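Local coordinates for E3 SUMO-protein ligase SIZ2 (Saccharomyces cerevisiae, PDB 6U75) that acts as a SUMO E3 ligase of the PIAS family, promoting SUMO attachment to target proteins, with a zinc-bearing SP-RING finger and a PINIT domain, at residues Y53-F58 against E70-P75; P15-K20 against I132-V137. All coordinates share one frame; numbering follows the deposited sequence.

Overall arrangement
Both contacts lie in the PINIT domain, well away from the zinc site of the SP-RING finger, with centres about 11 Å apart. They share one antiparallel sheet: strands 50-58 and 130-139 are neighbours in it, joined by backbone bonds such as F55 N to S133 O and Y53 N to F135 O. Both are largely buried, with A71 exposed in contact 1 and N18 in contact 2. Contact 2 is backbone pairing at K19 and I132 with few side-chain touches. Contact 1 is more extensive: a loop crosses the end of strand 50-58, combining a backbone and a hydroxyl hydrogen bond with a bridging water and aromatic faces. Its S56 packs against I132 of contact 2.

Contact 1 of 2, residues Y53-F58 against E70-P75; sequences YLFSGF and EAIDFP
A single water is gripped by F58, A71 and D73: it accepts from F58 N at 3.1 Å and donates to A71 O at 2.6 Å and to D73 OD2 at 3.0 Å, tying the end of a strand to a loop. The strand, 50-58 of the PINIT domain sheet, is crossed by the irregular loop 70-75 almost at right angles, their end-to-end directions differing by 94°. S56 holds the main chain of D73 twice. Its carbonyl O accepts D73 N at 2.6 Å, from a donor tilted well out of the carbonyl plane, and also faces the CA-H of I72. Its hydroxyl, with OG anti to the backbone N (chi1 177°), donates to D73 O at 2.8 Å. The same side chain sets CB over the middle of one face of the F74 ring, 3.4 Å from the centroid, in a CH-pi contact. L54 O lies at the edge of that ring and the CD2 methyl of L54 near its CE2 corner, while V91, K92 and L80 also touch F74. Beyond S56, the backbone of G57 passes close to the loop, its CA facing A71 O and E70 CB. F55 meets I72 obliquely, with CD2 3.8 Å from the terminal methyl CD1. The CB of D73 sits over a face of the F58 ring, 3.8 Å from the centroid, and its carboxylate is inclined 33° to the ring plane. K128 makes a cation-pi contact with the same ring. The two carboxylate oxygens divide their partners: OD2 takes the water, whereas OD1 receives G99 N and forms a salt bridge with K92 NZ.

Contact 2 of 2, residues P15-K20 against I132-V137; sequences PDANKK and ISCFIV
K19 and I132 face each other as an antiparallel hydrogen-bonded pair, exchanging two backbone bonds: K19 N to I132 O and I132 N to K19 O, each 2.9 Å. The second is the straighter, with an N-H...O angle of 156° against 139° for the first. I132 O also receives the CA-H of N18, at 3.1 Å from N18 CA, so this one carbonyl meets two neighbouring residues. K19 and I132 project to the same face of the sheet, with their CB atoms 4.2 Å apart. The lysine chain starts with CG anti to the backbone N and bends at chi2 (68°), so that it runs on away from I132. Both residues touch M32 of strand 28-34; I132 also packs on L54 and S56 of strand 50-58, while the lysine amine leads off to a weak hydrogen bond with K31 O. Two residues earlier in the chain, A17 takes the place beside C134. Its methyl CB is 3.8 Å from C134 CB and equally far from SG, so the small alanine lies alongside the whole cysteine side chain. N18 approaches with its amide: OD1 is 3.9 Å from S133 OG, too long for a hydrogen bond. Further back, I14 bonds to the backbone of C134 and V12 to that of I136. Strand 130-139 is thus an inner strand of the PINIT domain's antiparallel sheet, with the interrupted strand 12-21 along one edge and strand 50-58 along the other.

Contact 1 of 2, residues Y53-F58 against E70-P75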
loop_
_atom_site.group_PDB
_atom_site.type_symbol
_atom_site.label_atom_id
_atom_site.label_comp_id
_atom_site.label_asym_id
_atom_site.label_seq_id
_atom_site.Cartn_x
_atom_site.Cartn_y
_atom_site.Cartn_z
ATOM N N TYR A 53 -8.351 7.260 -11.223
ATOM C CA TYR A 53 -7.728 7.669 -9.974
ATOM C C TYR A 53 -7.023 9.007 -10.148
ATOM O O TYR A 53 -6.291 9.215 -11.124
ATOM C CB TYR A 53 -6.730 6.613 -9.489
ATOM C CG TYR A 53 -7.342 5.468 -8.708
ATOM C CD1 TYR A 53 -8.719 5.293 -8.638
ATOM C CD2 TYR A 53 -6.537 4.566 -8.024
ATOM C CE1 TYR A 53 -9.273 4.251 -7.919
ATOM C CE2 TYR A 53 -7.082 3.521 -7.304
ATOM C CZ TYR A 53 -8.450 3.368 -7.254
ATOM O OH TYR A 53 -8.995 2.329 -6.537
ATOM N N LEU A 54 -7.257 9.903 -9.193
ATOM C CA LEU A 54 -6.535 11.161 -9.084
ATOM C C LEU A 54 -5.291 10.958 -8.229
ATOM O O LEU A 54 -5.334 10.279 -7.200
ATOM C CB LEU A 54 -7.432 12.231 -8.462
ATOM C CG LEU A 54 -6.842 13.622 -8.231
ATOM C CD1 LEU A 54 -6.737 14.394 -9.534
ATOM C CD2 LEU A 54 -7.684 14.384 -7.221
ATOM N N PHE A 55 -4.182 11.549 -8.665
ATOM C CA PHE A 55 -2.900 11.430 -7.987
ATOM C C PHE A 55 -2.343 12.819 -7.714
ATOM O O PHE A 55 -2.520 13.738 -8.519
ATOM C CB PHE A 55 -1.900 10.627 -8.826
ATOM C CG PHE A 55 -2.271 9.181 -8.993
ATOM C CD1 PHE A 55 -3.195 8.793 -9.949
ATOM C CD2 PHE A 55 -1.690 8.208 -8.198
ATOM C CE1 PHE A 55 -3.536 7.465 -10.102
ATOM C CE2 PHE A 55 -2.028 6.879 -8.348
ATOM C CZ PHE A 55 -2.951 6.506 -9.301
ATOM N N SER A 56 -1.664 12.959 -6.579
ATOM C CA SER A 56 -1.013 14.201 -6.195
ATOM C C SER A 56 0.369 13.873 -5.657
ATOM O O SER A 56 0.528 12.930 -4.878
ATOM C CB SER A 56 -1.824 14.963 -5.139
ATOM O OG SER A 56 -1.151 16.137 -4.720
ATOM N N GLY A 57 1.366 14.650 -6.076
ATOM C CA GLY A 57 2.727 14.417 -5.641
ATOM C C GLY A 57 3.476 15.719 -5.447
ATOM O O GLY A 57 3.088 16.766 -5.964
ATOM N N PHE A 58 4.560 15.638 -4.680
ATOM C CA PHE A 58 5.432 16.793 -4.511
ATOM C C PHE A 58 6.090 17.138 -5.839
ATOM O O PHE A 58 6.655 16.269 -6.511
ATOM C CB PHE A 58 6.497 16.514 -3.449
ATOM C CG PHE A 58 5.990 16.598 -2.035
ATOM C CD1 PHE A 58 5.182 17.649 -1.628
ATOM C CD2 PHE A 58 6.326 15.623 -1.110
ATOM C CE1 PHE A 58 4.720 17.725 -0.329
ATOM C CE2 PHE A 58 5.866 15.694 0.190
ATOM C CZ PHE A 58 5.062 16.746 0.582
ATOM N N GLU A 70 6.362 10.637 -8.978
ATOM C CA GLU A 70 6.232 11.301 -7.687
ATOM C C GLU A 70 5.518 10.395 -6.691
ATOM O O GLU A 70 4.507 9.766 -7.012
ATOM C CB GLU A 70 5.461 12.615 -7.828
ATOM C CG GLU A 70 5.711 13.381 -9.120
ATOM C CD GLU A 70 4.740 12.997 -10.223
ATOM O OE1 GLU A 70 4.335 11.816 -10.275
ATOM O OE2 GLU A 70 4.377 13.876 -11.031
ATOM N N ALA A 71 6.051 10.331 -5.472
ATOM C CA ALA A 71 5.353 9.646 -4.393
ATOM C C ALA A 71 4.057 10.379 -4.072
ATOM O O ALA A 71 3.989 11.610 -4.137
ATOM C CB ALA A 71 6.240 9.563 -3.151
ATOM N N ILE A 72 3.021 9.620 -3.724
ATOM C CA ILE A 72 1.694 10.201 -3.539
ATOM C C ILE A 72 1.733 11.121 -2.323
ATOM O O ILE A 72 1.916 10.667 -1.190
ATOM C CB ILE A 72 0.618 9.121 -3.389
ATOM C CG1 ILE A 72 0.436 8.389 -4.720
ATOM C CG2 ILE A 72 -0.698 9.748 -2.921
ATOM C CD1 ILE A 72 -0.620 7.307 -4.704
ATOM N N ASP A 73 1.551 12.419 -2.557
ATOM C CA ASP A 73 1.500 13.411 -1.488
ATOM C C ASP A 73 0.445 14.445 -1.849
ATOM O O ASP A 73 0.613 15.198 -2.815
ATOM C CB ASP A 73 2.861 14.072 -1.275
ATOM C CG ASP A 73 3.786 13.235 -0.416
ATOM O OD1 ASP A 73 3.376 12.851 0.698
ATOM O OD2 ASP A 73 4.922 12.956 -0.856
ATOM N N PHE A 74 -0.641 14.469 -1.089
ATOM C CA PHE A 74 -1.655 15.503 -1.214
ATOM C C PHE A 74 -1.365 16.642 -0.242
ATOM O O PHE A 74 -0.769 16.425 0.818
ATOM C CB PHE A 74 -3.040 14.935 -0.922
ATOM C CG PHE A 74 -3.687 14.260 -2.097
ATOM C CD1 PHE A 74 -3.430 12.931 -2.380
ATOM C CD2 PHE A 74 -4.565 14.954 -2.911
ATOM C CE1 PHE A 74 -4.031 12.309 -3.457
ATOM C CE2 PHE A 74 -5.169 14.338 -3.990
ATOM C CZ PHE A 74 -4.902 13.014 -4.262
ATOM N N PRO A 75 -1.770 17.868 -0.566
ATOM C CA PRO A 75 -1.648 18.957 0.412
ATOM C C PRO A 75 -2.615 18.741 1.565
ATOM O O PRO A 75 -3.808 18.520 1.356
ATOM C CB PRO A 75 -2.002 20.209 -0.398
ATOM C CG PRO A 75 -2.847 19.707 -1.518
ATOM C CD PRO A 75 -2.345 18.330 -1.842
HETATM O O HOH W 1 6.015 13.108 -3.653
#

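Contact 2 of 2, residues P15-K20 against I132-V137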
loop_
_atom_site.group_PDB
_atom_site.type_symbol
_atom_site.label_atom_id
_atom_site.label_comp_id
_atom_site.label_asym_id
_atom_site.label_seq_id
_atom_site.Cartn_x
_atom_site.Cartn_y
_atom_site.Cartn_z
ATOM N N PRO A 15 -5.594 12.915 -20.757
ATOM C CA PRO A 15 -5.040 14.186 -21.228
ATOM C C PRO A 15 -5.830 15.374 -20.706
ATOM O O PRO A 15 -7.029 15.289 -20.433
ATOM C CB PRO A 15 -5.155 14.072 -22.753
ATOM C CG PRO A 15 -6.340 13.200 -22.961
ATOM C CD PRO A 15 -6.349 12.220 -21.816
ATOM N N ASP A 16 -5.128 16.497 -20.568
ATOM C CA ASP A 16 -5.717 17.749 -20.103
ATOM C C ASP A 16 -6.260 17.640 -18.684
ATOM O O ASP A 16 -7.128 18.423 -18.286
ATOM C CB ASP A 16 -6.826 18.221 -21.050
ATOM C CG ASP A 16 -6.377 18.265 -22.498
ATOM O OD1 ASP A 16 -5.168 18.468 -22.744
ATOM O OD2 ASP A 16 -7.233 18.096 -23.392
ATOM N N ALA A 17 -5.766 16.673 -17.907
ATOM C CA ALA A 17 -6.159 16.504 -16.513
ATOM C C ALA A 17 -4.980 16.699 -15.567
ATOM O O ALA A 17 -4.990 16.175 -14.449
ATOM C CB ALA A 17 -6.789 15.127 -16.294
ATOM N N ASN A 18 -3.964 17.437 -15.996
ATOM C CA ASN A 18 -2.812 17.754 -15.167
ATOM C C ASN A 18 -2.959 19.159 -14.600
ATOM O O ASN A 18 -3.668 20.003 -15.153
ATOM C CB ASN A 18 -1.516 17.650 -15.974
ATOM C CG ASN A 18 -1.373 16.317 -16.676
ATOM O OD1 ASN A 18 -0.818 15.368 -16.123
ATOM N ND2 ASN A 18 -1.879 16.236 -17.904
ATOM N N LYS A 19 -2.282 19.407 -13.481
ATOM C CA LYS A 19 -2.315 20.745 -12.910
ATOM C C LYS A 19 -1.158 20.925 -11.940
ATOM O O LYS A 19 -0.826 20.016 -11.179
ATOM C CB LYS A 19 -3.648 21.013 -12.197
ATOM C CG LYS A 19 -3.929 22.490 -11.937
ATOM C CD LYS A 19 -4.174 23.253 -13.235
ATOM C CE LYS A 19 -4.352 24.745 -12.993
ATOM N NZ LYS A 19 -5.770 25.115 -12.733
ATOM N N LYS A 20 -0.550 22.105 -11.975
ATOM C CA LYS A 20 0.466 22.487 -11.007
ATOM C C LYS A 20 -0.171 23.368 -9.940
ATOM O O LYS A 20 -0.860 24.342 -10.262
ATOM C CB LYS A 20 1.624 23.223 -11.682
ATOM C CG LYS A 20 2.599 22.321 -12.426
ATOM C CD LYS A 20 3.282 21.334 -11.490
ATOM C CE LYS A 20 4.670 20.962 -11.986
ATOM N NZ LYS A 20 5.632 22.091 -11.833
ATOM N N ILE A 132 -0.687 17.449 -9.940
ATOM C CA ILE A 132 -1.963 16.746 -9.925
ATOM C C ILE A 132 -2.132 16.060 -11.272
ATOM O O ILE A 132 -2.020 16.708 -12.321
ATOM C CB ILE A 132 -3.130 17.714 -9.656
ATOM C CG1 ILE A 132 -2.962 18.403 -8.298
ATOM C CG2 ILE A 132 -4.461 16.983 -9.734
ATOM C CD1 ILE A 132 -3.121 17.482 -7.106
ATOM N N SER A 133 -2.404 14.756 -11.240
ATOM C CA SER A 133 -2.563 13.957 -12.445
ATOM C C SER A 133 -3.789 13.067 -12.299
ATOM O O SER A 133 -4.312 12.874 -11.201
ATOM C CB SER A 133 -1.325 13.090 -12.718
ATOM O OG SER A 133 -0.136 13.854 -12.629
ATOM N N CYS A 134 -4.241 12.518 -13.422
ATOM C CA CYS A 134 -5.356 11.580 -13.430
ATOM C C CYS A 134 -5.018 10.429 -14.360
ATOM O O CYS A 134 -4.555 10.653 -15.483
ATOM C CB CYS A 134 -6.656 12.255 -13.875
ATOM S SG CYS A 134 -7.195 13.602 -12.809
ATOM N N PHE A 135 -5.250 9.205 -13.895
ATOM C CA PHE A 135 -4.930 8.021 -14.677
ATOM C C PHE A 135 -6.069 7.022 -14.592
ATOM O O PHE A 135 -6.690 6.865 -13.538
ATOM C CB PHE A 135 -3.647 7.336 -14.184
ATOM C CG PHE A 135 -2.393 8.116 -14.448
ATOM C CD1 PHE A 135 -2.050 9.193 -13.651
ATOM C CD2 PHE A 135 -1.545 7.756 -15.483
ATOM C CE1 PHE A 135 -0.891 9.906 -13.889
ATOM C CE2 PHE A 135 -0.386 8.463 -15.724
ATOM C CZ PHE A 135 -0.059 9.539 -14.928
ATOM N N ILE A 136 -6.330 6.338 -15.692
ATOM C CA ILE A 136 -7.082 5.094 -15.626
ATOM C C ILE A 136 -6.126 4.006 -15.161
ATOM O O ILE A 136 -4.981 3.927 -15.619
ATOM C CB ILE A 136 -7.721 4.762 -16.985
ATOM C CG1 ILE A 136 -8.657 5.901 -17.398
ATOM C CG2 ILE A 136 -8.479 3.439 -16.913
ATOM C CD1 ILE A 136 -9.549 5.585 -18.576
ATOM N N VAL A 137 -6.578 3.182 -14.222
ATOM C CA VAL A 137 -5.713 2.201 -13.583
ATOM C C VAL A 137 -6.491 0.914 -13.363
ATOM O O VAL A 137 -7.704 0.926 -13.140
ATOM C CB VAL A 137 -5.151 2.714 -12.239
ATOM C CG1 VAL A 137 -4.414 4.031 -12.430
ATOM C CG2 VAL A 137 -6.270 2.869 -11.218
#